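Local structure of exoribonuclease II, mitochondrial (6F3H) at residues T50-L55 / Y64-K69; V81-P86 / T214-Y219. The protein degrades RNA from the 3' end as the exoribonuclease of the mitochondrial degradosome, a metal-binding enzyme built round an RNB domain. The protein carries 1 engineered substitution. All coordinates share one frame; numbering follows the deposited sequence.

Contact 1 (T50-L55 / Y64-K69); sequences TMCVNL and YTFAKK
The carbonyl oxygen of Thr65 is gripped by two consecutive amides of the facing strand: Val53 N lies 2.6 Å from Thr65 O and Asn54 N lies 3.0 Å from Thr65 O. Both arrive from the same face of the carbonyl plane, and the bond from Val53 is the straighter, 163° at the hydrogen. Asn54 O in turn takes Thr65 N, from above its carbonyl plane. Nearer the start of strand 50-54, Met51, present as selenomethionine, and Ala67 exchange the N-H and C=O bonds of an antiparallel hydrogen-bonded pair.

Cys52 and Phe66 form the next, non-hydrogen-bonded pair. With SG anti to the backbone N (chi1 -172°), the thiol lies 4.7 Å from the Phe66 ring centroid and is also 3.8 Å from Tyr64 CD2; the small, polarisable sulfur lies beside both rings, oblique to each, in a sulfur-aromatic contact. Thr50 turns its methyl CG2 to Phe66 CB, and Val40 and Leu42 of strand 39-42 also touch the Phe66 side chain. Leu55 CD2 meets the Tyr64 ring at its edge, 3.5 Å from CE2.

Met51 and Ala67 point to the other face, where both touch Val130 of helix 123-159. The single methyl of Ala67 fits the close approach of this helix, and its CB also meets Val53 CG1 at 3.6 Å. Opposite Thr65 the register slips by one residue, since Val53 and Asn54 share this single partner: a classic beta bulge in the hairpin of strands 50-54 and 64-68, within a five-stranded antiparallel sheet.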
# COMPACT_ATOMS: atom_id res chain seq x y z
N THR A 50 12.64 -8.08 -22.08
CA THR A 50 11.53 -8.79 -22.66
C THR A 50 10.59 -7.76 -23.23
O THR A 50 10.75 -6.56 -23.01
CB THR A 50 10.82 -9.65 -21.60
OG1 THR A 50 11.79 -10.15 -20.66
CG2 THR A 50 10.17 -10.80 -22.28
N MSE A 51 9.59 -8.22 -23.96
CA MSE A 51 8.60 -7.31 -24.44
C MSE A 51 7.25 -7.95 -24.62
O MSE A 51 7.12 -9.02 -25.21
CB MSE A 51 9.02 -6.71 -25.74
CG MSE A 51 7.85 -6.28 -26.56
SE MSE A 51 8.37 -5.04 -27.91
CE MSE A 51 7.11 -5.51 -29.33
N CYS A 52 6.25 -7.26 -24.12
CA CYS A 52 4.91 -7.81 -24.15
C CYS A 52 4.50 -7.98 -25.58
O CYS A 52 4.52 -7.03 -26.35
CB CYS A 52 3.94 -6.90 -23.42
SG CYS A 52 2.36 -7.69 -23.25
N VAL A 53 4.15 -9.20 -25.96
CA VAL A 53 3.76 -9.49 -27.33
C VAL A 53 2.33 -9.99 -27.46
O VAL A 53 1.80 -10.02 -28.57
CB VAL A 53 4.74 -10.48 -27.99
CG1 VAL A 53 5.94 -9.71 -28.47
CG2 VAL A 53 5.16 -11.51 -27.00
N ASN A 54 1.69 -10.39 -26.37
CA ASN A 54 0.31 -10.82 -26.42
C ASN A 54 -0.31 -10.59 -25.06
O ASN A 54 0.36 -10.67 -24.03
CB ASN A 54 0.16 -12.29 -26.80
CG ASN A 54 -1.20 -12.63 -27.33
OD1 ASN A 54 -2.01 -11.74 -27.61
ND2 ASN A 54 -1.49 -13.92 -27.42
N LEU A 55 -1.60 -10.32 -25.07
CA LEU A 55 -2.40 -10.14 -23.88
C LEU A 55 -3.14 -11.40 -23.55
O LEU A 55 -3.24 -12.32 -24.37
CB LEU A 55 -3.41 -9.02 -24.08
CG LEU A 55 -3.01 -7.64 -24.61
CD1 LEU A 55 -4.24 -6.85 -25.03
CD2 LEU A 55 -2.20 -6.83 -23.61
N TYR A 64 0.06 -12.84 -19.74
CA TYR A 64 0.56 -12.11 -20.86
C TYR A 64 1.65 -12.90 -21.54
O TYR A 64 2.35 -13.69 -20.92
CB TYR A 64 1.12 -10.78 -20.40
CG TYR A 64 0.06 -9.82 -19.98
CD1 TYR A 64 -0.58 -9.95 -18.76
CD2 TYR A 64 -0.30 -8.78 -20.81
CE1 TYR A 64 -1.57 -9.05 -18.38
CE2 TYR A 64 -1.27 -7.89 -20.44
CZ TYR A 64 -1.90 -8.01 -19.23
OH TYR A 64 -2.87 -7.08 -18.90
N THR A 65 1.82 -12.62 -22.81
CA THR A 65 2.88 -13.24 -23.57
C THR A 65 3.96 -12.21 -23.78
O THR A 65 3.68 -11.10 -24.24
CB THR A 65 2.39 -13.74 -24.91
OG1 THR A 65 1.13 -14.40 -24.72
CG2 THR A 65 3.40 -14.68 -25.49
N PHE A 66 5.16 -12.55 -23.40
CA PHE A 66 6.29 -11.69 -23.60
C PHE A 66 7.28 -12.40 -24.50
O PHE A 66 7.36 -13.63 -24.49
CB PHE A 66 6.94 -11.35 -22.30
CG PHE A 66 6.03 -10.77 -21.33
CD1 PHE A 66 5.16 -11.56 -20.61
CD2 PHE A 66 6.02 -9.41 -21.13
CE1 PHE A 66 4.31 -11.00 -19.69
CE2 PHE A 66 5.19 -8.84 -20.23
CZ PHE A 66 4.33 -9.64 -19.50
N ALA A 67 8.04 -11.63 -25.25
CA ALA A 67 9.03 -12.19 -26.15
C ALA A 67 10.42 -11.75 -25.70
O ALA A 67 10.63 -10.58 -25.38
CB ALA A 67 8.76 -11.74 -27.58
N LYS A 68 11.36 -12.70 -25.65
CA LYS A 68 12.75 -12.37 -25.37
C LYS A 68 13.51 -11.95 -26.62
O LYS A 68 13.04 -12.05 -27.76
CB LYS A 68 13.53 -13.51 -24.71
CG LYS A 68 13.08 -14.04 -23.36
CD LYS A 68 14.32 -14.62 -22.67
CE LYS A 68 14.03 -15.83 -21.79
NZ LYS A 68 14.98 -15.83 -20.62
N LYS A 69 14.74 -11.50 -26.37
CA LYS A 69 15.65 -11.12 -27.44
C LYS A 69 15.80 -12.24 -28.46
O LYS A 69 15.86 -11.99 -29.67
CB LYS A 69 17.00 -10.82 -26.79
CG LYS A 69 17.86 -9.82 -27.45
CD LYS A 69 18.86 -9.25 -26.42
CE LYS A 69 19.64 -10.34 -25.65
NZ LYS A 69 20.76 -9.85 -24.78

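Contact 2 (V81-P86 / T214-Y219); sequences VILRIP and TLLATY
Leu215 and Ile85 meet tip to tip, Leu215 CD2 standing 3.6 Å from Ile85 CD1. The same Leu215 methyl also faces Leu83, whose CD1 is 4.1 Å away. Leu83 is the residue the helix covers most: its two methyls part, CD1 going to Leu215 and, more distantly, to Leu216, while CD2 approaches Tyr219 CB at 3.9 Å. A branched leucine suits this place because it can serve two successive turns of the helix at once.

Ile82 crosses Tyr219 at about a right angle, with CG2 and CD1 both 3.6 Å from Tyr219 OH. The Ile82 methyls thus lie against the hydroxyl, whose hydrogen-bond partner is Arg223 NE, one turn further along the helix, while the CB and CG end of Tyr219 meets Leu83 CD2.

This is an edge strand packed under a helix: strand 81-85 and helix 214-219 run nearly antiparallel, at 165°, with axes 10.4 Å apart. Leu215 and Tyr219 are four residues apart and so share one side of the helix. On the strand, a classic beta bulge opposite Leu41 turns the neighbours Ile82 and Leu83 both toward the helix. Leu41 itself, on strand 39-42, touches Leu83, Leu216 and Tyr219, and Leu215 also touches Phe170 of helix 170-178. Arg84 leaves the backbone on the side away from the helix; its NE forms a salt bridge with Asp38, and its NH1 a hydrogen bond with Leu240 O.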
# COMPACT_ATOMS: atom_id res chain seq x y z
N VAL A 81 5.94 -8.44 -13.76
CA VAL A 81 6.64 -7.32 -14.38
C VAL A 81 7.29 -6.45 -13.32
O VAL A 81 6.59 -5.86 -12.48
CB VAL A 81 5.69 -6.49 -15.25
CG1 VAL A 81 6.39 -5.23 -15.69
CG2 VAL A 81 5.26 -7.30 -16.46
N ILE A 82 8.62 -6.29 -13.38
CA ILE A 82 9.30 -5.48 -12.37
C ILE A 82 9.46 -4.04 -12.81
O ILE A 82 9.47 -3.13 -11.97
CB ILE A 82 10.69 -6.06 -12.02
CG1 ILE A 82 10.65 -7.56 -11.98
CG2 ILE A 82 10.98 -5.75 -10.63
CD1 ILE A 82 12.01 -8.11 -11.71
N LEU A 83 9.66 -3.80 -14.11
CA LEU A 83 9.59 -2.45 -14.61
C LEU A 83 9.13 -2.49 -16.05
O LEU A 83 9.29 -3.49 -16.75
CB LEU A 83 10.92 -1.69 -14.49
CG LEU A 83 12.25 -2.11 -15.10
CD1 LEU A 83 12.33 -1.70 -16.55
CD2 LEU A 83 13.36 -1.45 -14.32
N ARG A 84 8.59 -1.36 -16.49
CA ARG A 84 7.86 -1.27 -17.74
C ARG A 84 8.25 0.01 -18.44
O ARG A 84 8.41 1.05 -17.80
CB ARG A 84 6.36 -1.31 -17.48
CG ARG A 84 5.47 -0.80 -18.60
CD ARG A 84 4.01 -0.94 -18.20
NE ARG A 84 3.07 -0.10 -18.96
CZ ARG A 84 2.40 0.93 -18.46
NH1 ARG A 84 2.55 1.27 -17.18
NH2 ARG A 84 1.57 1.62 -19.23
N ILE A 85 8.40 -0.08 -19.76
CA ILE A 85 8.71 1.03 -20.66
C ILE A 85 7.59 1.09 -21.68
O ILE A 85 7.44 0.15 -22.47
CB ILE A 85 10.05 0.84 -21.38
CG1 ILE A 85 11.19 0.84 -20.39
CG2 ILE A 85 10.22 1.92 -22.41
CD1 ILE A 85 11.33 2.16 -19.74
N PRO A 86 6.82 2.16 -21.73
CA PRO A 86 5.62 2.18 -22.59
C PRO A 86 5.99 2.27 -24.07
O PRO A 86 7.07 2.71 -24.45
CB PRO A 86 4.85 3.41 -22.10
CG PRO A 86 5.40 3.68 -20.69
CD PRO A 86 6.85 3.33 -20.83
N THR A 214 19.37 4.27 -18.97
CA THR A 214 19.81 4.62 -17.62
C THR A 214 18.88 4.01 -16.57
O THR A 214 19.34 3.52 -15.53
CB THR A 214 19.90 6.13 -17.46
OG1 THR A 214 20.72 6.65 -18.51
CG2 THR A 214 20.53 6.50 -16.14
N LEU A 215 17.58 4.02 -16.82
CA LEU A 215 16.66 3.41 -15.88
C LEU A 215 17.02 1.96 -15.65
O LEU A 215 17.24 1.52 -14.51
CB LEU A 215 15.23 3.51 -16.42
CG LEU A 215 14.30 2.50 -15.76
CD1 LEU A 215 14.00 2.92 -14.35
CD2 LEU A 215 13.06 2.37 -16.56
N LEU A 216 17.11 1.21 -16.73
CA LEU A 216 17.42 -0.20 -16.64
C LEU A 216 18.74 -0.43 -15.94
O LEU A 216 18.82 -1.21 -14.98
CB LEU A 216 17.43 -0.78 -18.04
CG LEU A 216 17.40 -2.27 -18.13
CD1 LEU A 216 16.54 -2.81 -17.02
CD2 LEU A 216 16.77 -2.58 -19.45
N ALA A 217 19.78 0.27 -16.36
CA ALA A 217 21.10 0.11 -15.74
C ALA A 217 21.06 0.43 -14.25
O ALA A 217 21.71 -0.24 -13.45
CB ALA A 217 22.13 0.99 -16.44
N THR A 218 20.31 1.46 -13.85
CA THR A 218 20.27 1.81 -12.44
C THR A 218 19.63 0.70 -11.64
O THR A 218 20.12 0.34 -10.57
CB THR A 218 19.48 3.11 -12.24
OG1 THR A 218 19.86 4.07 -13.22
CG2 THR A 218 19.76 3.68 -10.90
N TYR A 219 18.55 0.13 -12.17
CA TYR A 219 17.91 -1.00 -11.52
C TYR A 219 18.91 -2.11 -11.29
O TYR A 219 19.13 -2.57 -10.17
CB TYR A 219 16.78 -1.50 -12.40
CG TYR A 219 16.19 -2.74 -11.83
CD1 TYR A 219 15.52 -2.68 -10.64
CD2 TYR A 219 16.34 -3.99 -12.45
CE1 TYR A 219 14.98 -3.80 -10.07
CE2 TYR A 219 15.79 -5.14 -11.87
CZ TYR A 219 15.11 -5.03 -10.67
OH TYR A 219 14.53 -6.12 -10.05

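Overall arrangement
Residues 50-69 of contact 1 come wholly before those of contact 2, and the centres of the two contacts lie about 15 Å apart. The two contacts share an antiparallel sheet, ordered 73-76, 64-68, 50-54, 39-42, 81-85: contact 1 pairs two of its inner strands, whereas contact 2 sets an outermost strand against helix 212-226, more than a hundred residues later. Strand 39-42 lies between them, and Phe66 CZ touches Val81 CG2 at 3.9 Å, joining the two directly through apolar packing. Hairpin and helix thus pack on the same sheet, in a part of the chain that lies away from the magnesium site at Asp401 and Asp410.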